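Local coordinates for flavin reductase (Uncultured bacterium, PDB 5CHO), which binds FAD and, as the flavin reductase component of a bacterial two-component tryptophan halogenase, probably supplies reduced flavin to its halogenase partner, at residues A[84-87]-A[88-92]; A[99-102]-A[103-107]; A[106-109]-A[110-114]; A[120-123]-A[124-127]. One frame throughout, in Å; residues are numbered along the deposited sequence.

Interaction 1 of 4, residues A[84-87]-A[88-92]. With FAD (flavin-adenine dinucleotide), chain I.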
loop_
_atom_site.group_PDB
_atom_site.type_symbol
_atom_site.label_atom_id
_atom_site.label_comp_id
_atom_site.label_asym_id
_atom_site.label_seq_id
_atom_site.Cartn_x
_atom_site.Cartn_y
_atom_site.Cartn_z
ATOM N N ALA A 84 -18.699 3.837 2.006
ATOM C CA ALA A 84 -18.263 5.099 1.428
ATOM C C ALA A 84 -18.899 5.314 0.065
ATOM O O ALA A 84 -19.125 4.366 -0.681
ATOM C CB ALA A 84 -16.743 5.137 1.329
ATOM N N ALA A 85 -19.173 6.575 -0.252
ATOM C CA ALA A 85 -19.844 6.928 -1.493
ATOM C C ALA A 85 -19.025 6.531 -2.719
ATOM O O ALA A 85 -19.588 6.165 -3.754
ATOM C CB ALA A 85 -20.149 8.420 -1.515
ATOM N N MET A 86 -17.703 6.614 -2.616
ATOM C CA MET A 86 -16.848 6.293 -3.755
ATOM C C MET A 86 -16.972 4.819 -4.134
ATOM O O MET A 86 -16.773 4.456 -5.289
ATOM C CB MET A 86 -15.385 6.640 -3.463
ATOM C CG MET A 86 -14.472 6.448 -4.667
ATOM S SD MET A 86 -14.955 7.470 -6.074
ATOM C CE MET A 86 -14.236 9.046 -5.643
ATOM N N HIS A 87 -17.304 3.981 -3.156
ATOM C CA HIS A 87 -17.531 2.559 -3.401
ATOM C C HIS A 87 -18.587 2.395 -4.496
ATOM O O HIS A 87 -18.422 1.609 -5.431
ATOM C CB HIS A 87 -17.960 1.861 -2.107
ATOM C CG HIS A 87 -17.984 0.362 -2.196
ATOM N ND1 HIS A 87 -18.938 -0.330 -2.901
ATOM C CD2 HIS A 87 -17.161 -0.566 -1.652
ATOM C CE1 HIS A 87 -18.709 -1.632 -2.786
ATOM N NE2 HIS A 87 -17.640 -1.797 -2.036
ATOM N N GLY A 88 -19.675 3.146 -4.370
ATOM C CA GLY A 88 -20.723 3.138 -5.374
ATOM C C GLY A 88 -20.328 3.815 -6.676
ATOM O O GLY A 88 -20.622 3.298 -7.755
ATOM N N SER A 89 -19.666 4.967 -6.579
ATOM C CA SER A 89 -19.224 5.709 -7.763
ATOM C C SER A 89 -18.275 4.891 -8.635
ATOM O O SER A 89 -18.347 4.931 -9.866
ATOM C CB SER A 89 -18.547 7.025 -7.363
ATOM O OG SER A 89 -19.311 7.744 -6.412
ATOM N N LEU A 90 -17.374 4.154 -7.995
ATOM C CA LEU A 90 -16.392 3.373 -8.736
ATOM C C LEU A 90 -17.121 2.286 -9.527
ATOM O O LEU A 90 -16.868 2.096 -10.716
ATOM C CB LEU A 90 -15.343 2.773 -7.791
ATOM C CG LEU A 90 -14.389 3.818 -7.201
ATOM C CD1 LEU A 90 -13.577 3.243 -6.047
ATOM C CD2 LEU A 90 -13.457 4.382 -8.267
ATOM N N LEU A 91 -18.023 1.574 -8.858
ATOM C CA LEU A 91 -18.848 0.567 -9.518
ATOM C C LEU A 91 -19.765 1.143 -10.601
ATOM O O LEU A 91 -19.909 0.553 -11.672
ATOM C CB LEU A 91 -19.694 -0.189 -8.488
ATOM C CG LEU A 91 -18.930 -1.067 -7.492
ATOM C CD1 LEU A 91 -19.864 -1.762 -6.496
ATOM C CD2 LEU A 91 -18.067 -2.085 -8.234
ATOM N N GLU A 92 -20.383 2.289 -10.326
ATOM C CA GLU A 92 -21.303 2.903 -11.282
ATOM C C GLU A 92 -20.574 3.387 -12.533
ATOM O O GLU A 92 -21.025 3.140 -13.651
ATOM C CB GLU A 92 -22.069 4.063 -10.630
ATOM C CG GLU A 92 -23.270 4.560 -11.439
ATOM C CD GLU A 92 -24.030 5.678 -10.741
ATOM O OE1 GLU A 92 -23.777 5.918 -9.542
ATOM O OE2 GLU A 92 -24.883 6.316 -11.394
HETATM P PA FAD I . -18.236 8.976 2.486
HETATM O O1A FAD I . -19.599 9.108 1.869
HETATM O O2A FAD I . -17.705 10.303 2.865
HETATM O O5B FAD I . -18.321 8.061 3.818
HETATM C C5B FAD I . -17.135 7.900 4.606
HETATM C C4B FAD I . -17.491 7.276 6.006
HETATM O O4B FAD I . -18.129 8.146 6.711
HETATM C C3B FAD I . -18.430 6.090 5.824
HETATM O O3B FAD I . -18.099 5.058 6.690
HETATM C C2B FAD I . -19.822 6.630 6.146
HETATM O O2B FAD I . -20.638 5.582 6.903
HETATM C C1B FAD I . -19.638 7.642 6.918
HETATM N N9A FAD I . -20.529 8.686 6.563
HETATM C C8A FAD I . -20.263 9.773 5.799
HETATM N N7A FAD I . -21.399 10.509 5.712
HETATM C C5A FAD I . -22.365 9.873 6.420
HETATM C C6A FAD I . -23.698 10.173 6.659
HETATM N N6A FAD I . -24.569 11.271 6.269
HETATM N N1A FAD I . -24.450 9.346 7.421
HETATM C C2A FAD I . -23.904 8.208 7.955
HETATM N N3A FAD I . -22.590 7.903 7.715
HETATM C C4A FAD I . -21.825 8.742 6.947
HETATM N N1 FAD I . -10.944 5.599 3.023
HETATM C C2 FAD I . -11.053 4.347 2.276
HETATM O O2 FAD I . -12.159 3.827 2.094
HETATM N N3 FAD I . -9.854 3.704 1.751
HETATM C C4 FAD I . -8.578 4.305 1.968
HETATM O O4 FAD I . -7.636 3.796 1.549
HETATM C C4X FAD I . -8.480 5.587 2.737
HETATM N N5 FAD I . -7.212 6.208 2.970
HETATM C C5X FAD I . -7.122 7.484 3.722
HETATM C C6 FAD I . -5.857 8.103 3.951
HETATM C C7 FAD I . -5.780 9.305 4.670
HETATM C C7M FAD I . -4.270 9.689 4.727
HETATM C C8 FAD I . -6.955 9.888 5.149
HETATM C C8M FAD I . -6.733 11.226 5.930
HETATM C C9 FAD I . -8.194 9.276 4.920
HETATM C C9A FAD I . -8.284 8.070 4.210
HETATM N N10 FAD I . -9.586 7.448 3.980
HETATM C C10 FAD I . -9.668 6.203 3.242
HETATM C "C1'" FAD I . -10.845 8.059 4.499
HETATM C "C2'" FAD I . -11.666 8.659 3.341
HETATM O "O2'" FAD I . -10.877 9.573 2.644
HETATM C "C3'" FAD I . -12.875 9.347 3.929
HETATM O "O3'" FAD I . -13.688 8.398 4.547
HETATM C "C4'" FAD I . -13.674 10.065 2.836
HETATM O "O4'" FAD I . -14.590 10.897 3.422
HETATM C "C5'" FAD I . -14.419 9.030 1.966
HETATM O "O5'" FAD I . -15.166 9.704 0.960
HETATM P P FAD I . -16.465 8.980 0.322
HETATM O O1P FAD I . -17.358 10.022 -0.300
HETATM O O2P FAD I . -16.030 7.947 -0.725
HETATM O O3P FAD I . -17.237 8.256 1.482
#
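A85 and M86 meet S89 and L90 in an i to i+4 contact along the opening turns of helix 85-93, whose N-terminal end faces the pyrophosphate of a bound FAD. The backbone supports this reading: S89 N donates to A85 O at 3.1 Å with an N-H...O angle of 165°, and L90 N donates to M86 O at 2.8 Å. On the buried side, M86 holds its CG opposite the backbone N (chi1 -174°), and the chain then bends at chi2 and again at chi3. As a result CG of M86 comes within 3.6 Å of CD1 of L90, while SD of M86 passes CB of S89 at 3.8 Å. H87 and L91 behave differently: they lie alongside each other and point the same way, with CE1 of H87 3.9 Å from CD1 of L91.

The cofactor takes up two N-H groups of the first turn. A85 N donates to FAD O3P at 3.1 Å, with a second, weak bond to FAD O1A, and M86 N donates to FAD O2P at 2.9 Å. This is the familiar placing of a phosphate at a helix N-terminus, where the helix dipole would be expected to favour the negative charge.

In the fold, M86, S89 and L90 rest against V53 of strand 46-53, and M86 also reaches H59 and M61 of strand 59-63. H87 turns to strand 160-172, bonding S161 OG through NE2 and meeting the ring of F163 edge-to-face, while H87 and L90 both touch V80 of strand 74-81.

Interaction 2 of 4, residues A[99-102]-A[103-107]; sequences SVLA and ADQQH
Q105 folds its side chain back onto A102 in the turn that joins strand 95-100 to helix 106-111, where Q105 occupies the N-cap position. The backbone angles of A103 and D104 are near those of a type I beta turn, and the bond expected for such a turn is present, from Q105 N to A102 O at 3.1 Å. Its donor stands well above the plane of the A102 carbonyl, 54° out of it.

The amide of Q105 closes the same loop from the other end. With CG opposite the carbonyl carbon and the chain extended beyond it, OE1 of Q105 is carried back past the turn and accepts from A102 N at 2.7 Å. That donor lies closer to the amide plane than the turn donor lies to its own carbonyl plane. Main chain and side chain of Q105 therefore grip both polar atoms of A102, a reciprocal pair of bonds across the turn between strand 95-100 and helix 106-111.

L101 runs slantwise to the Q105 side chain and packs its methyl against the amide, while L101 itself sits on V48 and V50 of strand 46-53. D104 is turned away from A102 overall, and its OD2 makes a salt bridge to R176. Its other oxygen, OD1, comes back to 3.6 Å from CB of A102, and CD2 of L101 lies 3.5 Å from OE1 of Q105.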
loop_
_atom_site.group_PDB
_atom_site.type_symbol
_atom_site.label_atom_id
_atom_site.label_comp_id
_atom_site.label_asym_id
_atom_site.label_seq_id
_atom_site.Cartn_x
_atom_site.Cartn_y
_atom_site.Cartn_z
ATOM N N SER A 99 -4.363 10.482 -8.121
ATOM C CA SER A 99 -3.313 11.498 -8.077
ATOM C C SER A 99 -2.477 11.313 -6.823
ATOM O O SER A 99 -3.008 11.311 -5.718
ATOM C CB SER A 99 -3.904 12.912 -8.104
ATOM O OG SER A 99 -4.861 13.059 -9.135
ATOM N N VAL A 100 -1.168 11.180 -7.000
ATOM C CA VAL A 100 -0.260 10.989 -5.883
ATOM C C VAL A 100 0.149 12.365 -5.374
ATOM O O VAL A 100 0.666 13.189 -6.129
ATOM C CB VAL A 100 0.966 10.160 -6.305
ATOM C CG1 VAL A 100 1.973 10.054 -5.169
ATOM C CG2 VAL A 100 0.523 8.779 -6.758
ATOM N N LEU A 101 -0.069 12.610 -4.088
ATOM C CA LEU A 101 -0.004 13.971 -3.570
ATOM C C LEU A 101 1.378 14.398 -3.107
ATOM O O LEU A 101 2.087 13.654 -2.428
ATOM C CB LEU A 101 -0.991 14.134 -2.414
ATOM C CG LEU A 101 -2.467 13.973 -2.790
ATOM C CD1 LEU A 101 -3.339 14.159 -1.562
ATOM C CD2 LEU A 101 -2.870 14.945 -3.899
ATOM N N ALA A 102 1.740 15.620 -3.487
ATOM C CA ALA A 102 2.948 16.273 -2.999
ATOM C C ALA A 102 2.745 16.770 -1.573
ATOM O O ALA A 102 1.617 16.843 -1.087
ATOM C CB ALA A 102 3.334 17.419 -3.911
ATOM N N ALA A 103 3.845 17.132 -0.919
ATOM C CA ALA A 103 3.825 17.512 0.488
ATOM C C ALA A 103 3.044 18.806 0.750
ATOM O O ALA A 103 2.488 18.987 1.835
ATOM C CB ALA A 103 5.256 17.650 0.998
ATOM N N ASP A 104 3.001 19.698 -0.238
ATOM C CA ASP A 104 2.254 20.949 -0.102
ATOM C C ASP A 104 0.787 20.795 -0.509
ATOM O O ASP A 104 0.103 21.783 -0.779
ATOM C CB ASP A 104 2.909 22.065 -0.926
ATOM C CG ASP A 104 2.978 21.747 -2.410
ATOM O OD1 ASP A 104 2.395 20.734 -2.845
ATOM O OD2 ASP A 104 3.611 22.528 -3.152
ATOM N N GLN A 105 0.309 19.555 -0.535
ATOM C CA GLN A 105 -1.077 19.260 -0.888
ATOM C C GLN A 105 -1.757 18.522 0.251
ATOM O O GLN A 105 -2.743 17.812 0.050
ATOM C CB GLN A 105 -1.140 18.426 -2.164
ATOM C CG GLN A 105 -0.624 19.136 -3.389
ATOM C CD GLN A 105 -0.698 18.270 -4.626
ATOM O OE1 GLN A 105 -0.224 17.134 -4.632
ATOM N NE2 GLN A 105 -1.323 18.787 -5.673
ATOM N N GLN A 106 -1.215 18.696 1.450
ATOM C CA GLN A 106 -1.821 18.172 2.663
ATOM C C GLN A 106 -3.273 18.615 2.792
ATOM O O GLN A 106 -4.129 17.848 3.233
ATOM C CB GLN A 106 -1.023 18.633 3.877
ATOM C CG GLN A 106 -1.600 18.208 5.208
ATOM C CD GLN A 106 -0.662 18.503 6.364
ATOM O OE1 GLN A 106 0.550 18.307 6.268
ATOM N NE2 GLN A 106 -1.220 18.989 7.459
ATOM N N HIS A 107 -3.539 19.860 2.409
ATOM C CA HIS A 107 -4.871 20.424 2.558
ATOM C C HIS A 107 -5.848 19.701 1.632
ATOM O O HIS A 107 -7.023 19.550 1.960
ATOM C CB HIS A 107 -4.862 21.935 2.284
ATOM C CG HIS A 107 -4.460 22.311 0.893
ATOM N ND1 HIS A 107 -3.161 22.222 0.439
ATOM C CD2 HIS A 107 -5.182 22.812 -0.136
ATOM C CE1 HIS A 107 -3.106 22.630 -0.816
ATOM N NE2 HIS A 107 -4.321 22.996 -1.189
#

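Interaction 3 of 4, residues A[106-109]-A[110-114]. With FAD (flavin-adenine dinucleotide), chain I.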
loop_
_atom_site.group_PDB
_atom_site.type_symbol
_atom_site.label_atom_id
_atom_site.label_comp_id
_atom_site.label_asym_id
_atom_site.label_seq_id
_atom_site.Cartn_x
_atom_site.Cartn_y
_atom_site.Cartn_z
ATOM N N GLN A 106 -1.215 18.696 1.450
ATOM C CA GLN A 106 -1.821 18.172 2.663
ATOM C C GLN A 106 -3.273 18.615 2.792
ATOM O O GLN A 106 -4.129 17.848 3.233
ATOM C CB GLN A 106 -1.023 18.633 3.877
ATOM C CG GLN A 106 -1.600 18.208 5.208
ATOM C CD GLN A 106 -0.662 18.503 6.364
ATOM O OE1 GLN A 106 0.550 18.307 6.268
ATOM N NE2 GLN A 106 -1.220 18.989 7.459
ATOM N N HIS A 107 -3.539 19.860 2.409
ATOM C CA HIS A 107 -4.871 20.424 2.558
ATOM C C HIS A 107 -5.848 19.701 1.632
ATOM O O HIS A 107 -7.023 19.550 1.960
ATOM C CB HIS A 107 -4.862 21.935 2.284
ATOM C CG HIS A 107 -4.460 22.311 0.893
ATOM N ND1 HIS A 107 -3.161 22.222 0.439
ATOM C CD2 HIS A 107 -5.182 22.812 -0.136
ATOM C CE1 HIS A 107 -3.106 22.630 -0.816
ATOM N NE2 HIS A 107 -4.321 22.996 -1.189
ATOM N N VAL A 108 -5.358 19.251 0.480
ATOM C CA VAL A 108 -6.170 18.429 -0.417
ATOM C C VAL A 108 -6.515 17.081 0.218
ATOM O O VAL A 108 -7.654 16.619 0.125
ATOM C CB VAL A 108 -5.468 18.166 -1.766
ATOM C CG1 VAL A 108 -6.381 17.362 -2.687
ATOM C CG2 VAL A 108 -5.049 19.472 -2.428
ATOM N N ALA A 109 -5.528 16.450 0.848
ATOM C CA ALA A 109 -5.741 15.162 1.499
ATOM C C ALA A 109 -6.786 15.301 2.591
ATOM O O ALA A 109 -7.680 14.464 2.716
ATOM C CB ALA A 109 -4.438 14.622 2.078
ATOM N N LEU A 110 -6.667 16.360 3.384
ATOM C CA LEU A 110 -7.598 16.589 4.483
ATOM C C LEU A 110 -9.010 16.828 3.972
ATOM O O LEU A 110 -9.953 16.197 4.443
ATOM C CB LEU A 110 -7.157 17.781 5.333
ATOM C CG LEU A 110 -5.962 17.509 6.247
ATOM C CD1 LEU A 110 -5.439 18.800 6.876
ATOM C CD2 LEU A 110 -6.323 16.475 7.302
ATOM N N LEU A 111 -9.145 17.734 3.005
ATOM C CA LEU A 111 -10.449 18.073 2.449
ATOM C C LEU A 111 -11.214 16.852 1.962
ATOM O O LEU A 111 -12.369 16.666 2.337
ATOM C CB LEU A 111 -10.299 19.073 1.296
ATOM C CG LEU A 111 -11.601 19.424 0.556
ATOM C CD1 LEU A 111 -12.672 19.940 1.518
ATOM C CD2 LEU A 111 -11.348 20.422 -0.563
ATOM N N TYR A 112 -10.582 16.015 1.144
ATOM C CA TYR A 112 -11.300 14.903 0.535
ATOM C C TYR A 112 -11.293 13.662 1.407
ATOM O O TYR A 112 -11.734 12.597 0.982
ATOM C CB TYR A 112 -10.737 14.617 -0.855
ATOM C CG TYR A 112 -11.059 15.764 -1.777
ATOM C CD1 TYR A 112 -12.352 15.942 -2.242
ATOM C CD2 TYR A 112 -10.094 16.678 -2.167
ATOM C CE1 TYR A 112 -12.679 16.991 -3.058
ATOM C CE2 TYR A 112 -10.417 17.736 -3.000
ATOM C CZ TYR A 112 -11.714 17.883 -3.443
ATOM O OH TYR A 112 -12.057 18.931 -4.270
ATOM N N ALA A 113 -10.792 13.815 2.628
ATOM C CA ALA A 113 -10.989 12.824 3.678
ATOM C C ALA A 113 -12.127 13.248 4.616
ATOM O O ALA A 113 -12.530 12.488 5.497
ATOM C CB ALA A 113 -9.708 12.623 4.449
ATOM N N ASN A 114 -12.633 14.467 4.430
ATOM C CA ASN A 114 -13.674 15.021 5.304
ATOM C C ASN A 114 -15.091 14.666 4.827
ATOM O O ASN A 114 -15.573 15.213 3.839
ATOM C CB ASN A 114 -13.520 16.545 5.408
ATOM C CG ASN A 114 -14.264 17.131 6.604
ATOM O OD1 ASN A 114 -15.330 16.646 6.986
ATOM N ND2 ASN A 114 -13.698 18.171 7.204
HETATM P PA FAD I . -18.236 8.976 2.486
HETATM O O1A FAD I . -19.599 9.108 1.869
HETATM O O2A FAD I . -17.705 10.303 2.865
HETATM O O5B FAD I . -18.321 8.061 3.818
HETATM C C5B FAD I . -17.135 7.900 4.606
HETATM C C4B FAD I . -17.491 7.276 6.006
HETATM O O4B FAD I . -18.129 8.146 6.711
HETATM C C3B FAD I . -18.430 6.090 5.824
HETATM O O3B FAD I . -18.099 5.058 6.690
HETATM C C2B FAD I . -19.822 6.630 6.146
HETATM O O2B FAD I . -20.638 5.582 6.903
HETATM C C1B FAD I . -19.638 7.642 6.918
HETATM N N9A FAD I . -20.529 8.686 6.563
HETATM C C8A FAD I . -20.263 9.773 5.799
HETATM N N7A FAD I . -21.399 10.509 5.712
HETATM C C5A FAD I . -22.365 9.873 6.420
HETATM C C6A FAD I . -23.698 10.173 6.659
HETATM N N6A FAD I . -24.569 11.271 6.269
HETATM N N1A FAD I . -24.450 9.346 7.421
HETATM C C2A FAD I . -23.904 8.208 7.955
HETATM N N3A FAD I . -22.590 7.903 7.715
HETATM C C4A FAD I . -21.825 8.742 6.947
HETATM N N1 FAD I . -10.944 5.599 3.023
HETATM C C2 FAD I . -11.053 4.347 2.276
HETATM O O2 FAD I . -12.159 3.827 2.094
HETATM N N3 FAD I . -9.854 3.704 1.751
HETATM C C4 FAD I . -8.578 4.305 1.968
HETATM O O4 FAD I . -7.636 3.796 1.549
HETATM C C4X FAD I . -8.480 5.587 2.737
HETATM N N5 FAD I . -7.212 6.208 2.970
HETATM C C5X FAD I . -7.122 7.484 3.722
HETATM C C6 FAD I . -5.857 8.103 3.951
HETATM C C7 FAD I . -5.780 9.305 4.670
HETATM C C7M FAD I . -4.270 9.689 4.727
HETATM C C8 FAD I . -6.955 9.888 5.149
HETATM C C8M FAD I . -6.733 11.226 5.930
HETATM C C9 FAD I . -8.194 9.276 4.920
HETATM C C9A FAD I . -8.284 8.070 4.210
HETATM N N10 FAD I . -9.586 7.448 3.980
HETATM C C10 FAD I . -9.668 6.203 3.242
HETATM C "C1'" FAD I . -10.845 8.059 4.499
HETATM C "C2'" FAD I . -11.666 8.659 3.341
HETATM O "O2'" FAD I . -10.877 9.573 2.644
HETATM C "C3'" FAD I . -12.875 9.347 3.929
HETATM O "O3'" FAD I . -13.688 8.398 4.547
HETATM C "C4'" FAD I . -13.674 10.065 2.836
HETATM O "O4'" FAD I . -14.590 10.897 3.422
HETATM C "C5'" FAD I . -14.419 9.030 1.966
HETATM O "O5'" FAD I . -15.166 9.704 0.960
HETATM P P FAD I . -16.465 8.980 0.322
HETATM O O1P FAD I . -17.358 10.022 -0.300
HETATM O O2P FAD I . -16.030 7.947 -0.725
HETATM O O3P FAD I . -17.237 8.256 1.482
#
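V108 and Y112 form the close-packed side of this i to i+4 contact, with CG1 of V108 3.8 Å from CD2 of Y112. The carbonyl of V108 is used twice: V108 O accepts from Y112 N at 3.2 Å (N-H...O angle 168°), and it also lies at the ring edge, near the ring plane, 3.3 Å from CD2 of Y112. One face of that ring is covered by CG of L111, 4.0 Å above the plane and over its centre.

The other side is looser. Q106 and L110 share the helical bond from L110 N to Q106 O at 2.9 Å, yet CG of Q106 approaches CD1 of L110 no closer than 4.2 Å, and L110, L111 and H107 are all solvent-exposed.

Helix 106-111 ends here. Y112 is the first residue to leave helical angles, and a type I beta turn from L111 to N114 carries the chain to the flavin. There A113 O receives a weak hydrogen bond from FAD O4', and CB of A113 lies 3.6 Å from FAD C8M.

Y112 is buried, and its hydroxyl is hydrogen-bonded to OE1 of Q123. A leucine here would probably leave Q123 OE1 without that partner and open a gap beside CG1 of V108 where the ring had been. Y112 also touches A60 and T62 of strand 59-63, and A109 O accepts from T62 OG1.

Interaction 4 of 4, residues A[120-123]-A[124-127]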
loop_
_atom_site.group_PDB
_atom_site.type_symbol
_atom_site.label_atom_id
_atom_site.label_comp_id
_atom_site.label_asym_id
_atom_site.label_seq_id
_atom_site.Cartn_x
_atom_site.Cartn_y
_atom_site.Cartn_z
ATOM N N ASP A 120 -20.439 19.321 -4.114
ATOM C CA ASP A 120 -20.851 19.899 -5.395
ATOM C C ASP A 120 -19.842 19.517 -6.495
ATOM O O ASP A 120 -18.657 19.801 -6.365
ATOM C CB ASP A 120 -20.972 21.426 -5.265
ATOM C CG ASP A 120 -21.528 22.095 -6.520
ATOM O OD1 ASP A 120 -22.087 23.207 -6.389
ATOM O OD2 ASP A 120 -21.424 21.527 -7.626
ATOM N N PRO A 121 -20.307 18.875 -7.583
ATOM C CA PRO A 121 -19.428 18.503 -8.702
ATOM C C PRO A 121 -18.722 19.690 -9.346
ATOM O O PRO A 121 -17.708 19.522 -10.025
ATOM C CB PRO A 121 -20.394 17.880 -9.708
ATOM C CG PRO A 121 -21.509 17.371 -8.893
ATOM C CD PRO A 121 -21.675 18.370 -7.790
ATOM N N THR A 122 -19.269 20.879 -9.125
ATOM C CA THR A 122 -18.724 22.107 -9.691
ATOM C C THR A 122 -17.283 22.362 -9.233
ATOM O O THR A 122 -16.514 23.024 -9.932
ATOM C CB THR A 122 -19.596 23.323 -9.303
ATOM O OG1 THR A 122 -20.975 23.026 -9.550
ATOM C CG2 THR A 122 -19.184 24.565 -10.090
ATOM N N GLN A 123 -16.924 21.839 -8.065
ATOM C CA GLN A 123 -15.594 22.059 -7.496
ATOM C C GLN A 123 -14.483 21.482 -8.370
ATOM O O GLN A 123 -13.349 21.959 -8.345
ATOM C CB GLN A 123 -15.507 21.467 -6.087
ATOM C CG GLN A 123 -15.509 19.946 -6.015
ATOM C CD GLN A 123 -15.642 19.444 -4.589
ATOM O OE1 GLN A 123 -14.660 19.391 -3.848
ATOM N NE2 GLN A 123 -16.863 19.101 -4.188
ATOM N N PHE A 124 -14.821 20.460 -9.148
ATOM C CA PHE A 124 -13.857 19.789 -10.011
ATOM C C PHE A 124 -13.686 20.526 -11.330
ATOM O O PHE A 124 -12.950 20.074 -12.205
ATOM C CB PHE A 124 -14.297 18.343 -10.225
ATOM C CG PHE A 124 -14.483 17.596 -8.939
ATOM C CD1 PHE A 124 -13.409 17.405 -8.090
ATOM C CD2 PHE A 124 -15.730 17.136 -8.550
ATOM C CE1 PHE A 124 -13.561 16.742 -6.890
ATOM C CE2 PHE A 124 -15.893 16.466 -7.349
ATOM C CZ PHE A 124 -14.803 16.273 -6.515
ATOM N N ASP A 125 -14.371 21.661 -11.461
ATOM C CA ASP A 125 -14.179 22.565 -12.592
ATOM C C ASP A 125 -13.216 23.704 -12.249
ATOM O O ASP A 125 -12.838 24.491 -13.117
ATOM C CB ASP A 125 -15.524 23.145 -13.034
ATOM C CG ASP A 125 -16.492 22.079 -13.502
ATOM O OD1 ASP A 125 -16.030 21.055 -14.046
ATOM O OD2 ASP A 125 -17.716 22.263 -13.326
ATOM N N ARG A 126 -12.819 23.789 -10.982
ATOM C CA ARG A 126 -11.892 24.829 -10.543
ATOM C C ARG A 126 -10.497 24.576 -11.110
ATOM O O ARG A 126 -10.218 23.483 -11.596
ATOM C CB ARG A 126 -11.882 24.894 -9.015
ATOM C CG ARG A 126 -13.228 25.298 -8.466
ATOM C CD ARG A 126 -13.264 25.395 -6.964
ATOM N NE ARG A 126 -14.649 25.519 -6.527
ATOM C CZ ARG A 126 -15.088 25.241 -5.305
ATOM N NH1 ARG A 126 -14.248 24.814 -4.368
ATOM N NH2 ARG A 126 -16.376 25.384 -5.025
ATOM N N PRO A 127 -9.609 25.581 -11.044
ATOM C CA PRO A 127 -8.353 25.425 -11.792
ATOM C C PRO A 127 -7.325 24.462 -11.197
ATOM O O PRO A 127 -6.403 24.079 -11.915
ATOM C CB PRO A 127 -7.790 26.850 -11.821
ATOM C CG PRO A 127 -8.388 27.537 -10.653
ATOM C CD PRO A 127 -9.735 26.920 -10.437
#
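The ring of F124 and the guanidinium of R126 lie on opposite sides of the Q123 side chain. Over one face of the F124 ring sits CG of Q123, 3.6 Å from the ring centroid and only 4° off the normal, a CH-pi contact. The Q123 amide continues that stack, its plane 9° from the ring. On the far side of the Q123 side chain from the ring, CB of Q123 rests over a face of the R126 guanidinium, 3.9 Å from CZ of R126. The first torsion of Q123 (chi1 70°) puts CG between the backbone N and the carbonyl carbon, which brings it over the phenyl ring.

The amide is held at both ends. NE2 of Q123 donates to D120 O at 2.9 Å and also to P118 O, while OE1 accepts from the Y112 hydroxyl. D120 O receives Q123 N too, from the opposite face of its plane.

The i to i+3 bonds F124 N to P121 O (3.2 Å), D125 N to T122 O (3.0 Å) and R126 N to Q123 O mark a 3-10 turn. It is entered through an Asx turn, in which D120 OD2 accepts from T122 N at 2.7 Å.

Replacing the ring with a serine would probably cost Q123 its CH-pi contact and stacking surface and open a gap beside Q123 CG and W129.

Beyond the segments, F124 packs on P58 and Y112 and meets W129 of strand 129-131 edge-to-face, and D125 salt-bridges R131 of that strand.

Overall arrangement
The four contacts follow one another along the chain within one flavin reductase-like domain, whose curled antiparallel sheet is consistent with the split barrel of the FMN-binding clan. Interactions 2 and 3 are neighbours, with centres 9 Å apart, sharing Q106 and H107 on helix 106-111 and packing through L101 on A109. Interaction 1, on helix 85-93, lies with its centre 18 Å from that of interaction 3, and the two do not touch, yet both reach the FAD, one at the pyrophosphate and the other near the ribityl chain and flavin ring. Interaction 4 does not touch interaction 1; it joins interaction 3 through Y112, so the 3-10 turn is tied to the FAD-contacting turn that ends helix 106-111.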